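Long-range contact in pheromone cOB1/lipoprotein, YaeC family (Enterococcus faecalis, PDB 4EF1), which probably binds methionine as the lipid-anchored substrate-binding protein of an ABC importer, and is also the precursor of the sex pheromone cOB1: residues Val22-Leu26 with Val223-Val229. Residues are numbered along the deposited sequence; the frame is centred on the assembly and turned at random.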
ATOM      1  N   VAL A  22      17.416   8.759  -1.782  1.00 19.35           N
ATOM      2  CA  VAL A  22      17.607   9.508  -3.036  1.00 20.80           C
ATOM      3  C   VAL A  22      17.958  11.016  -2.839  1.00 21.70           C
ATOM      4  O   VAL A  22      18.214  11.722  -3.833  1.00 20.63           O
ATOM      5  CB  VAL A  22      16.384   9.330  -3.999  1.00 20.22           C
ATOM      6  CG1 VAL A  22      16.144   7.836  -4.320  1.00 20.48           C
ATOM      7  CG2 VAL A  22      15.124   9.957  -3.443  1.00 17.73           C
ATOM      8  N   LYS A  23      17.976  11.529  -1.602  1.00 22.39           N
ATOM      9  CA  LYS A  23      18.315  12.974  -1.403  1.00 24.81           C
ATOM     10  C   LYS A  23      19.608  13.424  -2.123  1.00 24.46           C
ATOM     11  O   LYS A  23      19.594  14.425  -2.798  1.00 22.31           O
ATOM     12  CB  LYS A  23      18.411  13.374   0.063  1.00 26.18           C
ATOM     13  CG  LYS A  23      17.090  13.437   0.799  1.00 26.90           C
ATOM     14  CD  LYS A  23      17.303  13.970   2.196  1.00 28.07           C
ATOM     15  CE  LYS A  23      16.023  14.036   2.987  1.00 29.49           C
ATOM     16  NZ  LYS A  23      16.315  14.474   4.355  1.00 27.31           N
ATOM     17  N   PRO A  24      20.701  12.667  -1.992  1.00 25.59           N
ATOM     18  CA  PRO A  24      21.934  13.109  -2.711  1.00 29.12           C
ATOM     19  C   PRO A  24      21.779  13.145  -4.250  1.00 28.11           C
ATOM     20  O   PRO A  24      22.354  14.014  -4.902  1.00 27.28           O
ATOM     21  CB  PRO A  24      22.989  12.085  -2.285  1.00 32.12           C
ATOM     22  CG  PRO A  24      22.430  11.412  -1.074  1.00 32.08           C
ATOM     23  CD  PRO A  24      20.934  11.467  -1.186  1.00 28.45           C
ATOM     24  N   LEU A  25      20.976  12.231  -4.808  1.00 26.08           N
ATOM     25  CA  LEU A  25      20.687  12.229  -6.261  1.00 26.22           C
ATOM     26  C   LEU A  25      19.863  13.446  -6.674  1.00 26.01           C
ATOM     27  O   LEU A  25      20.148  14.083  -7.682  1.00 26.34           O
ATOM     28  CB  LEU A  25      19.975  10.924  -6.680  1.00 25.74           C
ATOM     29  CG  LEU A  25      20.849   9.675  -6.692  1.00 26.92           C
ATOM     30  CD1 LEU A  25      20.017   8.401  -6.531  1.00 26.73           C
ATOM     31  CD2 LEU A  25      21.665   9.699  -7.978  1.00 26.39           C
ATOM     32  N   LEU A  26      18.826  13.756  -5.893  1.00 25.55           N
ATOM     33  CA  LEU A  26      18.018  14.941  -6.151  1.00 24.50           C
ATOM     34  C   LEU A  26      18.823  16.217  -5.975  1.00 24.89           C
ATOM     35  O   LEU A  26      18.572  17.177  -6.677  1.00 24.60           O
ATOM     36  CB  LEU A  26      16.755  15.002  -5.274  1.00 23.00           C
ATOM     37  CG  LEU A  26      15.504  14.409  -5.886  1.00 23.59           C
ATOM     38  CD1 LEU A  26      15.036  15.280  -7.031  1.00 23.43           C
ATOM     39  CD2 LEU A  26      15.790  13.003  -6.394  1.00 25.96           C
ATOM     40  N   VAL A 223      14.072   9.899 -10.770  1.00 20.98           N
ATOM     41  CA  VAL A 223      15.176   9.391  -9.894  1.00 20.50           C
ATOM     42  C   VAL A 223      14.671   8.160  -9.154  1.00 21.42           C
ATOM     43  O   VAL A 223      15.350   7.106  -9.133  1.00 24.24           O
ATOM     44  CB  VAL A 223      15.689  10.475  -8.934  1.00 19.81           C
ATOM     45  CG1 VAL A 223      16.513   9.851  -7.818  1.00 19.80           C
ATOM     46  CG2 VAL A 223      16.454  11.539  -9.690  1.00 19.36           C
ATOM     47  N   LEU A 224      13.438   8.218  -8.659  1.00 20.39           N
ATOM     48  CA  LEU A 224      12.823   7.074  -7.990  1.00 19.42           C
ATOM     49  C   LEU A 224      12.656   5.817  -8.868  1.00 21.53           C
ATOM     50  O   LEU A 224      12.700   4.696  -8.348  1.00 21.61           O
ATOM     51  CB  LEU A 224      11.485   7.457  -7.369  1.00 19.62           C
ATOM     52  CG  LEU A 224      11.495   8.343  -6.150  1.00 18.55           C
ATOM     53  CD1 LEU A 224      10.062   8.753  -5.846  1.00 16.58           C
ATOM     54  CD2 LEU A 224      12.194   7.637  -4.969  1.00 17.65           C
ATOM     55  N   ARG A 225      12.495   6.004 -10.180  1.00 21.27           N
ATOM     56  CA  ARG A 225      12.421   4.887 -11.137  1.00 21.53           C
ATOM     57  C   ARG A 225      13.754   4.517 -11.773  1.00 21.62           C
ATOM     58  O   ARG A 225      13.830   3.524 -12.534  1.00 23.76           O
ATOM     59  CB  ARG A 225      11.434   5.236 -12.257  1.00 22.61           C
ATOM     60  CG  ARG A 225      10.018   5.388 -11.774  1.00 22.66           C
ATOM     61  CD  ARG A 225       9.173   5.921 -12.898  1.00 24.27           C
ATOM     62  NE  ARG A 225       7.750   5.772 -12.649  1.00 23.99           N
ATOM     63  CZ  ARG A 225       6.786   6.344 -13.381  1.00 26.52           C
ATOM     64  NH1 ARG A 225       7.062   7.143 -14.420  1.00 27.77           N
ATOM     65  NH2 ARG A 225       5.512   6.111 -13.088  1.00 24.69           N
ATOM     66  N   SER A 226      14.830   5.263 -11.494  1.00 20.92           N
ATOM     67  CA  SER A 226      16.118   4.971 -12.157  1.00 23.57           C
ATOM     68  C   SER A 226      16.641   3.599 -11.729  1.00 23.08           C
ATOM     69  O   SER A 226      16.368   3.183 -10.606  1.00 24.06           O
ATOM     70  CB  SER A 226      17.169   6.036 -11.842  1.00 24.35           C
ATOM     71  OG  SER A 226      17.464   6.049 -10.447  1.00 22.99           O
ATOM     72  N   LYS A 227      17.374   2.940 -12.616  1.00 24.43           N
ATOM     73  CA  LYS A 227      17.837   1.574 -12.411  1.00 27.30           C
ATOM     74  C   LYS A 227      18.600   1.410 -11.086  1.00 28.29           C
ATOM     75  O   LYS A 227      18.331   0.463 -10.367  1.00 26.25           O
ATOM     76  CB  LYS A 227      18.722   1.107 -13.586  1.00 29.76           C
ATOM     77  CG  LYS A 227      19.297  -0.307 -13.471  1.00 33.04           C
ATOM     78  CD  LYS A 227      20.322  -0.595 -14.546  1.00 37.39           C
ATOM     79  CE  LYS A 227      20.918  -2.018 -14.421  1.00 40.37           C
ATOM     80  NZ  LYS A 227      19.914  -3.115 -14.479  1.00 39.33           N
ATOM     81  N   GLU A 228      19.527   2.334 -10.785  1.00 28.19           N
ATOM     82  CA  GLU A 228      20.347   2.218  -9.549  1.00 30.55           C
ATOM     83  C   GLU A 228      19.431   2.282  -8.284  1.00 27.61           C
ATOM     84  O   GLU A 228      19.643   1.537  -7.355  1.00 28.61           O
ATOM     85  CB  GLU A 228      21.467   3.280  -9.493  1.00 34.47           C
ATOM     86  CG  GLU A 228      20.944   4.694  -9.210  1.00 38.01           C
ATOM     87  CD  GLU A 228      21.875   5.827  -9.601  1.00 47.68           C
ATOM     88  OE1 GLU A 228      22.862   6.091  -8.883  1.00 46.80           O
ATOM     89  OE2 GLU A 228      21.559   6.516 -10.589  1.00 53.54           O
ATOM     90  N   VAL A 229      18.378   3.096  -8.306  1.00 24.51           N
ATOM     91  CA  VAL A 229      17.474   3.205  -7.152  1.00 23.12           C
ATOM     92  C   VAL A 229      16.578   1.967  -7.075  1.00 23.58           C
ATOM     93  O   VAL A 229      16.414   1.398  -6.011  1.00 25.82           O
ATOM     94  CB  VAL A 229      16.651   4.526  -7.172  1.00 22.78           C
ATOM     95  CG1 VAL A 229      15.617   4.541  -6.062  1.00 23.03           C
ATOM     96  CG2 VAL A 229      17.577   5.756  -7.137  1.00 22.48           C
TER
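V223 presses its CG1 methyl into the face of helix 12-28 formed by V22, L25 and L26. V223 CG1, anti to the backbone N (chi1 164°), lies 3.5 Å from L26 CD2, 3.8 Å from L25 CB and 3.9 Å from V22 CB. Beside this tight apolar knot, V22 extends CG1 to meet the CG1 methyl of V229 at 3.8 Å, the two side chains crossing nearly at right angles, while L224 CD2 lies against both methyls of V22. L25 and V229 run alongside one another, pointing oppositely, with L25 CD1 3.6 Å from V229 CG2. The solvent side is sparser: exposed E228 meets L25 CD2 through its carboxylate, OE1 at 3.9 Å, a van der Waals contact. S226 occupies the N-cap position of helix 227-236, and its OG donates to a lone pair of V223 O (2.7 Å), which also accepts S226 N, consistent with a fixed turn between the two helices. This is apolar helix-helix packing in the six-stranded-sheet part of a periplasmic-binding-protein fold, with L224 about 13 Å from the bound selenomethionine. Helix 12-28 packs beside helices 215-225 and 227-236, and V22 and L26 also reach L33 and V31 of the outermost strand 31-37.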